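Local structure of fibrillarin-like rRNA/tRNA 2'-O-methyltransferase (Aeropyrum pernix, 4DF3) at residues 77-82 with 175-180; 139-144 with 165-170; 151-154 with 159-162; 186-189 with 193-196; 214-219 with 223-228. The protein probably methylates ribose 2'-hydroxyls in rRNA and tRNA at sites chosen by a guide RNA, with S-adenosylmethionine as methyl donor. The protein carries 2 engineered substitutions. One frame throughout, in Å; residues are numbered along the deposited sequence.

Contact 1. Residues 77-82 with 175-180; sequences EGDRIL and GGYMLM
With CG of Tyr177 set between its backbone N and carbonyl carbon (chi1 54°), the ring leans across toward Asp79, whose carboxylate sits beside its own backbone N. The two side chains come from opposite directions and meet over one strand of the Rossmann-like methyltransferase sheet: strands 80-84 and 176-183 both lie next to strand 148-153, on its two sides, so this is a contact between second neighbours and not a strand pairing.

The one bond that joins them is short, Tyr177 OH giving its proton to Asp79 OD2 at 2.7 Å. OD2 lies at the edge of the ring, in its plane, but the hydroxyl does not lie in the carboxylate plane in return: it arrives on the anti side of OD2, 32° out of that plane, and ring and carboxylate are turned 39° against each other. The same OD2 also accepts the backbone N of Lys76, so two donors share one buried oxygen.

Pro74, Val75 and Tyr228 pack against the tyrosine, with Val75 also touching Ile81. Beside the hydroxyl, Ile81 brings its longer branch obliquely toward the tyrosine and presses apolar carbon against the oxygen: Ile81 CG1 is 3.3 Å from Tyr177 OH, and Ile81 CD1 follows at 3.5 Å from that hydroxyl.

Contact 2. Residues 139-144 with 165-170; sequences EKYRHL and VRNARF
Tyr141 and Asn167 make the polar half of this contact, where a loop leans on helix 160-171, the crossover helix of a beta-alpha-beta unit in the Rossmann-like domain. Tyr141 OH donates to Asn167 OD1 at 2.7 Å, in the amide plane and on a lone pair, with a C=O...O angle of 128°. The side chains cross at about a right angle, yet ring and amide planes are only 28° apart, and OD1 meets the ring at its edge.

The other half is on the exposed side. There the Phe170 ring is met obliquely by the aliphatic part of Arg142, with Arg142 CD 3.7 Å from Phe170 CD1. A looser touch comes from Glu139 CB, 4.2 Å from Phe170 CZ, and Glu139 CG, 4.1 Å above the guanidinium plane, lies over one face of Arg142 toward the rim.

Outside this shell, Leu82, Leu84 and Leu151 of the sheet pack against Asn167, while Pro138 lies against both Asn167 and Phe170. What positions the asparagine is its other end: Asn167 ND2 donates to Ile163 O, one turn earlier in the helix, and to Ala135 O, the carbonyl of a residue that binds S-adenosylmethionine.

Contact 3. Residues 151-154 with 159-162; sequences LYAD and EQAA. With SAM (S-adenosylmethionine), chain C.
Ala153 and Asp154 meet the amide of Gln160 where strand 148-153 ends and helix 160-171 begins, the strand-loop-helix corner of a Rossmann-like fold that here borders the S-adenosylmethionine pocket. Glu159 takes the N-cap position, so Gln160 opens the helix and sends its side chain back to the strand; chi1 -177° and chi2 173° stretch it almost fully.

The direct touches are packing. Gln160 OE1 rests 3.7 Å from Ala153 CB, with Met180 of the next strand beside both residues. It also comes within 3.4 Å of Asp154 N, but at a poor angle, and that approach is no hydrogen bond.

The direct hydrogen bonds of the glutamine go to backbone outside the two segments. OE1 accepts from the N of Val155, next after Asp154 and another residue that binds the cofactor, and NE2 donates to Ala181 O of strand 176-183. Both ends of the buried amide are thus tied to backbone, which fixes its flip.

A water links the segments. It donates to Asp154 OD2 at 2.7 Å and accepts from Gln160 NE2 at a weak 3.4 Å, joining helix start to carboxylate.

The ionic contacts fall on the other carboxylate oxygen. Asp154 OD1 forms a salt bridge with Lys61 NZ and receives a weak bond from the amino N of S-adenosylmethionine at 3.4 Å. The methyl carbon CE of the cofactor stands 3.8 Å from Asp154 OD2, and the backbone touches the cofactor too: Asp154 O lies 3.3 Å from C5' of S-adenosylmethionine.

Contact 4. Residues 186-189 with 193-196; sequences SIDV and PSEV
Asp188 reaches from the short helix 186-190 to the backbone of Ser194, and more of its surface is buried here than of any other residue in the pair of segments. Its carboxylate, with CG trans to the carbonyl carbon (chi1 -70°), accepts Ser194 N at OD1 over 3.0 Å. The bond is moderately straight, with an N-H...O angle of 152°, and the donor comes to the anti side of OD1, 27° out of the carboxylate plane. OD2 turns back toward the start of its helix and accepts the backbone N of Arg185, the residue just before it. Both oxygens thus hold backbone amides, which limits the rotation of the group; Tyr197 packs against the same side chain.

Ser194 is pressed close as well as bonded, since its CB lies only 3.1 Å from Asp188 OD1. Its own hydroxyl is turned to another task. Ser194 is the N-cap of helix 195-206, and OG makes a weak hydrogen bond to Tyr197 N. The arrangement is thus a tight helix-to-helix junction in the Rossmann-like domain, in which an aspartate of one helix holds the backbone N of the residue that caps the next.

Pro193 packs against the backbone carbonyl of the aspartate. The chain passes so near that its CA is 4.1 Å from Asp188 CA, and Asp188 O lies 3.7 Å from Pro193 CA. Pro193 CB follows at 3.9 Å from that carbonyl oxygen. Lys198 of helix 195-206 also touches the proline.

Contact 5. Residues 214-219 with 223-228; sequences VVHLDP and DHAMIY
Leu217 crosses His224 at a slant where the two strands approach their turn. Its CB starts 3.4 Å from His224 O, and CG, swung away from the leucine's own carbonyl by a chi1 of -56°, stays equally near that oxygen. The branches then part: Leu217 CD1 reaches His224 CB at 4.1 Å, while CD2 meets CB of Met226. Lys61 and Ala65 of helix 61-67 also touch this leucine.

The oxygen it shelters is used twice. Leu217 N donates to His224 O at 3.0 Å, in the carbonyl plane, and the His216 ring lies with one face against the same oxygen, which stands 3.5 Å above the plane over the ring centre. The imidazole is anchored at both nitrogens: ND1 accepts Asp218 N at 3.1 Å, 29° out of the ring plane, and NE2 donates to Ala184 O.

Further along, Val215 and Met226 form the hydrogen-bonded pair, Met226 N to Val215 O at 2.8 Å. On the other face, Val214 CG1 packs 3.9 Å from Ala225 CB. This antiparallel hairpin closes the 3-2-1-4-5-7-6 sheet, the signature of the Rossmann-like class I methyltransferases.

How the contacts relate
Contacts 1, 3 and 5 are buried and all reach the seven-stranded sheet; contacts 2 and 4 lie further out and are only partly buried. Strand 176-183 of contact 1 sits between the others, bonded through its backbone to strand 148-153 of contact 3 and to strand 224-229 of contact 5. Contacts 2 and 3 share helix 160-171, one near its end and one at its start. Chemistry follows place: backbone pairing dominates contact 5, single side-chain bonds beside apolar packing mark contacts 1 and 2, an aspartate-to-backbone bond joins contact 4, and only contact 3 touches the cofactor. Val189 of contact 4 packs onto the hairpin of contact 5.

Contact 1. Residues 77-82 with 175-180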
# COMPACT_ATOMS: atom_id res chain seq x y z
N GLU A 77 2.78 -9.60 8.71
CA GLU A 77 3.02 -10.97 8.26
C GLU A 77 1.75 -11.81 8.26
O GLU A 77 0.98 -11.84 9.25
CB GLU A 77 4.08 -11.62 9.15
CG GLU A 77 4.41 -13.04 8.69
CD GLU A 77 5.31 -13.75 9.71
OE1 GLU A 77 5.46 -13.23 10.85
OE2 GLU A 77 5.85 -14.82 9.36
N GLY A 78 1.50 -12.45 7.13
CA GLY A 78 0.29 -13.31 6.94
C GLY A 78 -1.06 -12.69 6.58
O GLY A 78 -2.07 -13.41 6.44
N ASP A 79 -1.10 -11.37 6.51
CA ASP A 79 -2.33 -10.68 6.20
C ASP A 79 -2.85 -11.09 4.79
O ASP A 79 -2.07 -11.30 3.87
CB ASP A 79 -2.11 -9.16 6.13
CG ASP A 79 -2.19 -8.48 7.48
OD1 ASP A 79 -2.46 -9.17 8.47
OD2 ASP A 79 -1.97 -7.23 7.53
N ARG A 80 -4.16 -11.09 4.69
CA ARG A 80 -4.85 -11.12 3.42
C ARG A 80 -5.34 -9.68 3.21
O ARG A 80 -5.98 -9.09 4.13
CB ARG A 80 -6.07 -12.02 3.58
CG ARG A 80 -5.74 -13.46 4.03
CD ARG A 80 -4.85 -14.15 3.10
NE ARG A 80 -4.24 -15.36 3.68
CZ ARG A 80 -4.63 -16.62 3.43
NH1 ARG A 80 -5.66 -16.88 2.61
NH2 ARG A 80 -3.99 -17.63 4.01
N ILE A 81 -5.05 -9.11 2.03
CA ILE A 81 -5.26 -7.69 1.75
C ILE A 81 -6.03 -7.54 0.44
O ILE A 81 -5.67 -8.15 -0.59
CB ILE A 81 -3.88 -6.96 1.59
CG1 ILE A 81 -3.13 -6.94 2.94
CG2 ILE A 81 -4.07 -5.51 1.16
CD1 ILE A 81 -1.68 -6.53 2.76
N LEU A 82 -7.08 -6.72 0.47
CA LEU A 82 -7.74 -6.40 -0.76
C LEU A 82 -7.15 -5.06 -1.22
O LEU A 82 -7.27 -4.04 -0.54
CB LEU A 82 -9.25 -6.24 -0.55
CG LEU A 82 -10.06 -5.68 -1.75
CD1 LEU A 82 -9.83 -6.58 -2.98
CD2 LEU A 82 -11.59 -5.69 -1.35
N GLY A 175 -12.79 -5.08 12.44
CA GLY A 175 -11.56 -4.42 12.89
C GLY A 175 -10.46 -4.35 11.83
O GLY A 175 -9.36 -3.89 12.14
N GLY A 176 -10.74 -4.82 10.60
CA GLY A 176 -9.78 -4.73 9.51
C GLY A 176 -9.38 -3.27 9.27
O GLY A 176 -10.16 -2.38 9.53
N TYR A 177 -8.17 -3.05 8.79
CA TYR A 177 -7.72 -1.69 8.50
C TYR A 177 -8.06 -1.26 7.08
O TYR A 177 -8.18 -2.08 6.17
CB TYR A 177 -6.22 -1.61 8.70
CG TYR A 177 -5.34 -2.60 7.95
CD1 TYR A 177 -4.86 -2.31 6.66
CD2 TYR A 177 -5.00 -3.90 8.53
CE1 TYR A 177 -4.03 -3.17 5.97
CE2 TYR A 177 -4.16 -4.79 7.82
CZ TYR A 177 -3.71 -4.43 6.54
OH TYR A 177 -2.86 -5.29 5.84
N MET A 178 -8.18 0.05 6.89
CA MET A 178 -8.47 0.60 5.56
C MET A 178 -7.50 1.73 5.36
O MET A 178 -7.41 2.66 6.21
CB MET A 178 -9.93 1.17 5.57
CG MET A 178 -10.53 1.56 4.19
SD MET A 178 -9.70 2.98 3.47
CE MET A 178 -10.11 4.21 4.65
N LEU A 179 -6.67 1.62 4.32
CA LEU A 179 -5.77 2.70 3.96
C LEU A 179 -6.23 3.19 2.61
O LEU A 179 -6.39 2.42 1.66
CB LEU A 179 -4.34 2.17 3.85
CG LEU A 179 -3.68 1.81 5.19
CD1 LEU A 179 -2.47 0.85 4.90
CD2 LEU A 179 -3.20 3.11 5.93
N MET A 180 -6.44 4.50 2.54
CA MET A 180 -6.98 5.13 1.27
C MET A 180 -6.10 6.36 0.88
O MET A 180 -5.90 7.28 1.68
CB MET A 180 -8.47 5.54 1.36
CG MET A 180 -8.99 5.95 -0.04
SD MET A 180 -10.75 6.41 0.09
CE MET A 180 -10.75 8.11 0.59

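Contact 2. Residues 139-144 with 165-170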
# COMPACT_ATOMS: atom_id res chain seq x y z
N GLU A 139 -19.37 -7.09 -6.44
CA GLU A 139 -20.18 -8.32 -6.58
C GLU A 139 -19.65 -9.25 -7.70
O GLU A 139 -19.72 -10.49 -7.55
CB GLU A 139 -21.67 -7.97 -6.75
CG GLU A 139 -22.56 -9.24 -7.13
CD GLU A 139 -22.67 -9.50 -8.62
OE1 GLU A 139 -22.22 -8.67 -9.46
OE2 GLU A 139 -23.26 -10.54 -9.00
N LYS A 140 -19.04 -8.69 -8.72
CA LYS A 140 -18.56 -9.47 -9.85
C LYS A 140 -17.27 -10.21 -9.49
O LYS A 140 -16.87 -11.09 -10.26
CB LYS A 140 -18.24 -8.59 -11.07
CG LYS A 140 -19.41 -7.82 -11.60
CD LYS A 140 -19.11 -6.70 -12.63
CE LYS A 140 -18.86 -7.17 -14.08
NZ LYS A 140 -19.80 -8.18 -14.73
N TYR A 141 -16.62 -9.85 -8.37
CA TYR A 141 -15.44 -10.63 -7.94
C TYR A 141 -15.55 -11.19 -6.51
O TYR A 141 -14.58 -11.73 -5.97
CB TYR A 141 -14.11 -9.88 -8.23
CG TYR A 141 -14.01 -8.51 -7.65
CD1 TYR A 141 -13.69 -8.33 -6.28
CD2 TYR A 141 -14.06 -7.38 -8.48
CE1 TYR A 141 -13.62 -7.08 -5.76
CE2 TYR A 141 -13.95 -6.10 -7.96
CZ TYR A 141 -13.67 -5.97 -6.63
OH TYR A 141 -13.57 -4.69 -6.18
N ARG A 142 -16.76 -11.15 -5.95
CA ARG A 142 -17.04 -11.74 -4.64
C ARG A 142 -16.60 -13.21 -4.55
O ARG A 142 -16.19 -13.70 -3.48
CB ARG A 142 -18.54 -11.63 -4.32
CG ARG A 142 -18.87 -11.85 -2.85
CD ARG A 142 -20.38 -11.82 -2.66
NE ARG A 142 -20.98 -12.49 -3.82
CZ ARG A 142 -22.26 -12.42 -4.16
NH1 ARG A 142 -23.11 -11.69 -3.42
NH2 ARG A 142 -22.67 -13.05 -5.27
N HIS A 143 -16.61 -13.92 -5.67
CA HIS A 143 -16.27 -15.33 -5.62
C HIS A 143 -14.75 -15.57 -5.61
O HIS A 143 -14.27 -16.69 -5.44
CB HIS A 143 -16.88 -16.04 -6.85
CG HIS A 143 -16.35 -15.58 -8.16
ND1 HIS A 143 -16.54 -14.31 -8.65
CD2 HIS A 143 -15.67 -16.25 -9.13
CE1 HIS A 143 -16.01 -14.20 -9.85
NE2 HIS A 143 -15.48 -15.38 -10.18
N LEU A 144 -14.01 -14.50 -5.81
CA LEU A 144 -12.55 -14.62 -5.94
C LEU A 144 -11.80 -14.06 -4.71
O LEU A 144 -10.57 -14.22 -4.57
CB LEU A 144 -12.09 -13.94 -7.23
CG LEU A 144 -12.64 -14.49 -8.56
CD1 LEU A 144 -12.24 -13.52 -9.63
CD2 LEU A 144 -12.05 -15.88 -8.85
N VAL A 165 -16.22 1.86 0.72
CA VAL A 165 -17.24 1.34 1.65
C VAL A 165 -17.90 0.09 1.11
O VAL A 165 -18.18 -0.87 1.84
CB VAL A 165 -18.24 2.48 1.99
CG1 VAL A 165 -19.50 1.96 2.62
CG2 VAL A 165 -17.50 3.51 2.91
N ARG A 166 -18.19 0.10 -0.20
CA ARG A 166 -18.87 -1.02 -0.88
C ARG A 166 -18.03 -2.29 -0.80
O ARG A 166 -18.52 -3.38 -0.45
CB ARG A 166 -19.08 -0.64 -2.33
CG ARG A 166 -20.07 -1.57 -3.08
CD ARG A 166 -20.30 -1.03 -4.44
NE ARG A 166 -20.84 0.35 -4.39
CZ ARG A 166 -20.43 1.33 -5.18
NH1 ARG A 166 -19.52 1.13 -6.12
NH2 ARG A 166 -20.98 2.54 -5.04
N ASN A 167 -16.74 -2.15 -1.17
CA ASN A 167 -15.84 -3.28 -0.99
C ASN A 167 -15.69 -3.71 0.50
O ASN A 167 -15.59 -4.90 0.81
CB ASN A 167 -14.49 -2.95 -1.58
CG ASN A 167 -14.49 -3.12 -3.08
OD1 ASN A 167 -14.04 -4.17 -3.59
ND2 ASN A 167 -15.01 -2.10 -3.83
N ALA A 168 -15.62 -2.77 1.42
CA ALA A 168 -15.42 -3.17 2.82
C ALA A 168 -16.60 -3.98 3.28
O ALA A 168 -16.45 -4.93 4.04
CB ALA A 168 -15.25 -1.92 3.76
N ARG A 169 -17.82 -3.56 2.90
CA ARG A 169 -19.04 -4.34 3.31
C ARG A 169 -19.01 -5.79 2.88
O ARG A 169 -19.39 -6.70 3.66
CB ARG A 169 -20.32 -3.63 2.79
CG ARG A 169 -20.68 -2.46 3.71
CD ARG A 169 -21.70 -1.45 3.17
NE ARG A 169 -22.00 -0.47 4.24
CZ ARG A 169 -22.64 0.70 4.07
NH1 ARG A 169 -23.06 1.09 2.87
NH2 ARG A 169 -22.85 1.49 5.14
N PHE A 170 -18.51 -6.04 1.67
CA PHE A 170 -18.37 -7.38 1.16
C PHE A 170 -17.24 -8.18 1.80
O PHE A 170 -17.41 -9.38 2.05
CB PHE A 170 -18.12 -7.37 -0.34
CG PHE A 170 -19.36 -7.26 -1.14
CD1 PHE A 170 -20.15 -8.39 -1.39
CD2 PHE A 170 -19.72 -6.05 -1.69
CE1 PHE A 170 -21.33 -8.29 -2.15
CE2 PHE A 170 -20.92 -5.93 -2.47
CZ PHE A 170 -21.69 -7.04 -2.70

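Contact 3. Residues 151-154 with 159-162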
# COMPACT_ATOMS: atom_id res chain seq x y z
N LEU A 151 -7.74 -3.38 3.69
CA LEU A 151 -8.22 -2.89 2.37
C LEU A 151 -7.37 -1.66 2.10
O LEU A 151 -7.32 -0.75 2.87
CB LEU A 151 -9.71 -2.56 2.44
CG LEU A 151 -10.36 -2.16 1.11
CD1 LEU A 151 -11.87 -2.07 1.39
CD2 LEU A 151 -9.85 -0.87 0.51
N TYR A 152 -6.66 -1.68 0.96
CA TYR A 152 -5.83 -0.59 0.58
C TYR A 152 -6.39 -0.08 -0.77
O TYR A 152 -6.62 -0.87 -1.70
CB TYR A 152 -4.41 -1.13 0.34
CG TYR A 152 -3.42 -0.01 0.01
CD1 TYR A 152 -2.69 0.64 1.01
CD2 TYR A 152 -3.22 0.40 -1.35
CE1 TYR A 152 -1.78 1.68 0.66
CE2 TYR A 152 -2.29 1.45 -1.70
CZ TYR A 152 -1.61 2.08 -0.64
OH TYR A 152 -0.69 3.05 -0.94
N ALA A 153 -6.59 1.24 -0.86
CA ALA A 153 -7.31 1.79 -2.04
C ALA A 153 -6.52 2.93 -2.60
O ALA A 153 -6.23 3.89 -1.89
CB ALA A 153 -8.74 2.23 -1.68
N ASP A 154 -6.19 2.84 -3.89
CA ASP A 154 -5.56 3.93 -4.61
C ASP A 154 -6.01 3.88 -6.06
O ASP A 154 -5.22 3.54 -6.92
CB ASP A 154 -4.03 3.80 -4.52
CG ASP A 154 -3.28 5.02 -5.12
OD1 ASP A 154 -2.04 4.93 -5.29
OD2 ASP A 154 -3.94 6.05 -5.48
N GLU A 159 -14.74 10.14 -5.70
CA GLU A 159 -15.72 9.31 -4.98
C GLU A 159 -15.20 7.90 -4.75
O GLU A 159 -15.95 6.86 -4.73
CB GLU A 159 -17.10 9.36 -5.67
CG GLU A 159 -17.79 10.77 -5.48
CD GLU A 159 -19.17 10.86 -6.12
OE1 GLU A 159 -19.82 9.82 -6.33
OE2 GLU A 159 -19.63 11.98 -6.40
N GLN A 160 -13.92 7.89 -4.39
CA GLN A 160 -13.28 6.65 -4.01
C GLN A 160 -13.84 6.10 -2.69
O GLN A 160 -13.90 4.84 -2.53
CB GLN A 160 -11.77 6.88 -3.95
CG GLN A 160 -11.01 5.61 -3.63
CD GLN A 160 -9.53 5.80 -3.75
OE1 GLN A 160 -8.85 4.91 -4.22
NE2 GLN A 160 -9.03 6.99 -3.39
N ALA A 161 -14.29 6.99 -1.77
CA ALA A 161 -14.74 6.52 -0.48
C ALA A 161 -15.96 5.59 -0.62
O ALA A 161 -16.03 4.60 0.08
CB ALA A 161 -15.00 7.65 0.49
N ALA A 162 -16.89 5.92 -1.52
CA ALA A 162 -18.05 5.02 -1.81
C ALA A 162 -17.59 3.67 -2.33
O ALA A 162 -18.17 2.66 -1.94
CB ALA A 162 -19.02 5.70 -2.84
N SAM C . -1.45 1.69 -6.04
CA SAM C . -0.44 1.79 -7.13
C SAM C . 0.93 1.86 -6.46
O SAM C . 1.07 2.41 -5.34
OXT SAM C . 1.91 1.38 -7.02
CB SAM C . -0.64 3.06 -8.03
CG SAM C . -2.09 3.03 -8.47
SD SAM C . -2.50 4.02 -9.93
CE SAM C . -2.52 5.56 -8.98
C5' SAM C . -4.31 3.74 -10.06
C4' SAM C . -4.67 2.46 -10.82
O4' SAM C . -6.03 2.07 -10.61
C3' SAM C . -4.53 2.50 -12.33
O3' SAM C . -3.62 1.44 -12.65
C2' SAM C . -5.94 2.39 -12.92
O2' SAM C . -5.97 1.64 -14.12
C1' SAM C . -6.69 1.65 -11.82
N9 SAM C . -8.11 2.02 -11.67
C8 SAM C . -8.75 3.26 -11.82
N7 SAM C . -10.11 3.08 -11.57
C5 SAM C . -10.33 1.78 -11.30
C6 SAM C . -11.48 1.09 -10.96
N6 SAM C . -12.74 1.66 -10.88
N1 SAM C . -11.22 -0.25 -10.71
C2 SAM C . -10.04 -0.96 -10.76
N3 SAM C . -8.90 -0.23 -11.09
C4 SAM C . -9.08 1.09 -11.37
O HOH W 1 -6.30 7.34 -5.32

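Contact 4. Residues 186-189 with 193-196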
# COMPACT_ATOMS: atom_id res chain seq x y z
N SER A 186 -1.78 20.19 0.98
CA SER A 186 -1.27 20.19 2.33
C SER A 186 -2.34 20.85 3.24
O SER A 186 -2.60 20.34 4.37
CB SER A 186 0.03 20.97 2.38
OG SER A 186 0.62 20.75 3.66
N ILE A 187 -2.94 21.95 2.77
CA ILE A 187 -3.92 22.72 3.58
C ILE A 187 -5.18 21.93 3.95
O ILE A 187 -5.80 22.18 4.98
CB ILE A 187 -4.33 24.02 2.97
CG1 ILE A 187 -5.02 23.82 1.59
CG2 ILE A 187 -3.08 24.93 2.83
CD1 ILE A 187 -5.73 25.20 1.16
N ASP A 188 -5.53 20.93 3.13
CA ASP A 188 -6.66 20.07 3.52
C ASP A 188 -6.41 19.30 4.83
O ASP A 188 -7.34 19.05 5.63
CB ASP A 188 -6.93 19.06 2.41
CG ASP A 188 -7.50 19.70 1.19
OD1 ASP A 188 -8.43 20.48 1.29
OD2 ASP A 188 -7.04 19.41 0.11
N VAL A 189 -5.15 18.91 5.06
CA VAL A 189 -4.73 18.18 6.24
C VAL A 189 -4.48 19.11 7.39
O VAL A 189 -4.88 18.82 8.50
CB VAL A 189 -3.49 17.25 5.93
CG1 VAL A 189 -3.09 16.39 7.22
CG2 VAL A 189 -3.98 16.22 4.81
N PRO A 193 -10.33 21.19 5.80
CA PRO A 193 -10.60 20.36 4.64
C PRO A 193 -11.56 21.05 3.64
O PRO A 193 -12.55 21.70 4.03
CB PRO A 193 -11.22 19.09 5.27
CG PRO A 193 -11.60 19.43 6.60
CD PRO A 193 -10.78 20.58 7.06
N SER A 194 -11.23 20.92 2.38
CA SER A 194 -12.04 21.37 1.25
C SER A 194 -13.36 20.58 1.20
O SER A 194 -13.55 19.57 1.93
CB SER A 194 -11.20 21.13 -0.02
OG SER A 194 -11.41 19.80 -0.53
N GLU A 195 -14.28 21.06 0.37
CA GLU A 195 -15.57 20.42 0.23
C GLU A 195 -15.46 18.96 -0.21
O GLU A 195 -16.05 18.10 0.40
CB GLU A 195 -16.38 21.20 -0.79
CG GLU A 195 -17.75 20.67 -1.08
CD GLU A 195 -18.39 21.38 -2.28
OE1 GLU A 195 -19.30 20.82 -2.89
OE2 GLU A 195 -17.95 22.52 -2.61
N VAL A 196 -14.72 18.70 -1.28
CA VAL A 196 -14.66 17.36 -1.84
C VAL A 196 -13.99 16.37 -0.84
O VAL A 196 -14.52 15.26 -0.53
CB VAL A 196 -13.95 17.41 -3.21
CG1 VAL A 196 -13.81 15.97 -3.78
CG2 VAL A 196 -14.76 18.31 -4.19

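Contact 5. Residues 214-219 with 223-228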
# COMPACT_ATOMS: atom_id res chain seq x y z
N VAL A 214 -4.37 10.59 9.51
CA VAL A 214 -4.28 11.11 8.15
C VAL A 214 -2.95 11.81 8.06
O VAL A 214 -2.63 12.65 8.93
CB VAL A 214 -5.39 12.15 7.77
CG1 VAL A 214 -5.28 12.58 6.14
CG2 VAL A 214 -6.76 11.58 8.00
N VAL A 215 -2.16 11.48 7.05
CA VAL A 215 -0.93 12.21 6.84
C VAL A 215 -0.85 12.69 5.39
O VAL A 215 -1.12 11.93 4.46
CB VAL A 215 0.43 11.46 7.23
CG1 VAL A 215 0.52 11.25 8.79
CG2 VAL A 215 0.66 10.14 6.39
N HIS A 216 -0.45 13.95 5.21
CA HIS A 216 -0.17 14.39 3.87
C HIS A 216 1.19 13.84 3.37
O HIS A 216 2.11 13.64 4.19
CB HIS A 216 -0.23 15.94 3.79
CG HIS A 216 -0.34 16.43 2.38
ND1 HIS A 216 0.77 16.63 1.58
CD2 HIS A 216 -1.41 16.70 1.59
CE1 HIS A 216 0.40 16.94 0.37
NE2 HIS A 216 -0.92 17.06 0.36
N LEU A 217 1.33 13.59 2.07
CA LEU A 217 2.48 12.90 1.54
C LEU A 217 3.57 13.79 0.96
O LEU A 217 4.54 13.29 0.46
CB LEU A 217 2.06 11.84 0.51
CG LEU A 217 1.06 10.84 1.07
CD1 LEU A 217 0.61 9.77 -0.04
CD2 LEU A 217 1.54 10.15 2.46
N ASP A 218 3.39 15.11 1.02
CA ASP A 218 4.38 16.00 0.43
C ASP A 218 5.73 15.82 1.15
O ASP A 218 5.73 15.68 2.36
CB ASP A 218 3.90 17.43 0.62
CG ASP A 218 4.91 18.44 0.15
OD1 ASP A 218 4.92 18.69 -1.06
OD2 ASP A 218 5.72 18.90 0.96
N PRO A 219 6.86 15.82 0.38
CA PRO A 219 6.99 16.01 -1.07
C PRO A 219 7.05 14.74 -1.85
O PRO A 219 7.32 14.79 -3.04
CB PRO A 219 8.38 16.71 -1.17
CG PRO A 219 9.23 15.80 -0.23
CD PRO A 219 8.21 15.68 1.01
N ASP A 223 0.34 15.78 -4.05
CA ASP A 223 -1.07 15.94 -4.29
C ASP A 223 -1.99 14.97 -3.54
O ASP A 223 -3.17 14.95 -3.82
CB ASP A 223 -1.36 15.84 -5.78
CG ASP A 223 -0.66 16.91 -6.54
OD1 ASP A 223 -0.56 18.00 -5.98
OD2 ASP A 223 -0.19 16.67 -7.65
N HIS A 224 -1.46 14.20 -2.60
CA HIS A 224 -2.25 13.16 -1.90
C HIS A 224 -1.96 13.11 -0.41
O HIS A 224 -0.84 13.50 0.02
CB HIS A 224 -1.97 11.76 -2.50
CG HIS A 224 -2.47 11.60 -3.90
ND1 HIS A 224 -1.74 11.96 -5.01
CD2 HIS A 224 -3.63 11.05 -4.36
CE1 HIS A 224 -2.44 11.67 -6.10
NE2 HIS A 224 -3.57 11.08 -5.73
N ALA A 225 -2.91 12.59 0.36
CA ALA A 225 -2.71 12.24 1.74
C ALA A 225 -3.04 10.76 1.83
O ALA A 225 -3.75 10.22 0.96
CB ALA A 225 -3.72 13.06 2.62
N MET A 226 -2.62 10.12 2.89
CA MET A 226 -3.06 8.76 3.23
C MET A 226 -4.00 8.74 4.42
O MET A 226 -3.63 9.24 5.51
CB MET A 226 -1.79 7.94 3.49
CG MET A 226 -2.09 6.38 3.82
SD MET A 226 -2.72 5.60 2.30
CE MET A 226 -1.13 5.43 1.42
N ILE A 227 -5.22 8.23 4.20
CA ILE A 227 -6.21 8.16 5.28
C ILE A 227 -6.11 6.74 5.84
O ILE A 227 -6.06 5.79 5.07
CB ILE A 227 -7.62 8.35 4.73
CG1 ILE A 227 -7.80 9.80 4.27
CG2 ILE A 227 -8.68 8.04 5.87
CD1 ILE A 227 -9.01 9.96 3.39
N TYR A 228 -6.08 6.63 7.18
CA TYR A 228 -6.01 5.33 7.84
C TYR A 228 -7.22 5.19 8.77
O TYR A 228 -7.45 6.05 9.65
CB TYR A 228 -4.66 5.24 8.62
CG TYR A 228 -4.54 4.10 9.55
CD1 TYR A 228 -5.07 2.85 9.24
CD2 TYR A 228 -3.79 4.25 10.73
CE1 TYR A 228 -4.91 1.76 10.08
CE2 TYR A 228 -3.62 3.16 11.60
CZ TYR A 228 -4.20 1.91 11.29
OH TYR A 228 -4.02 0.82 12.14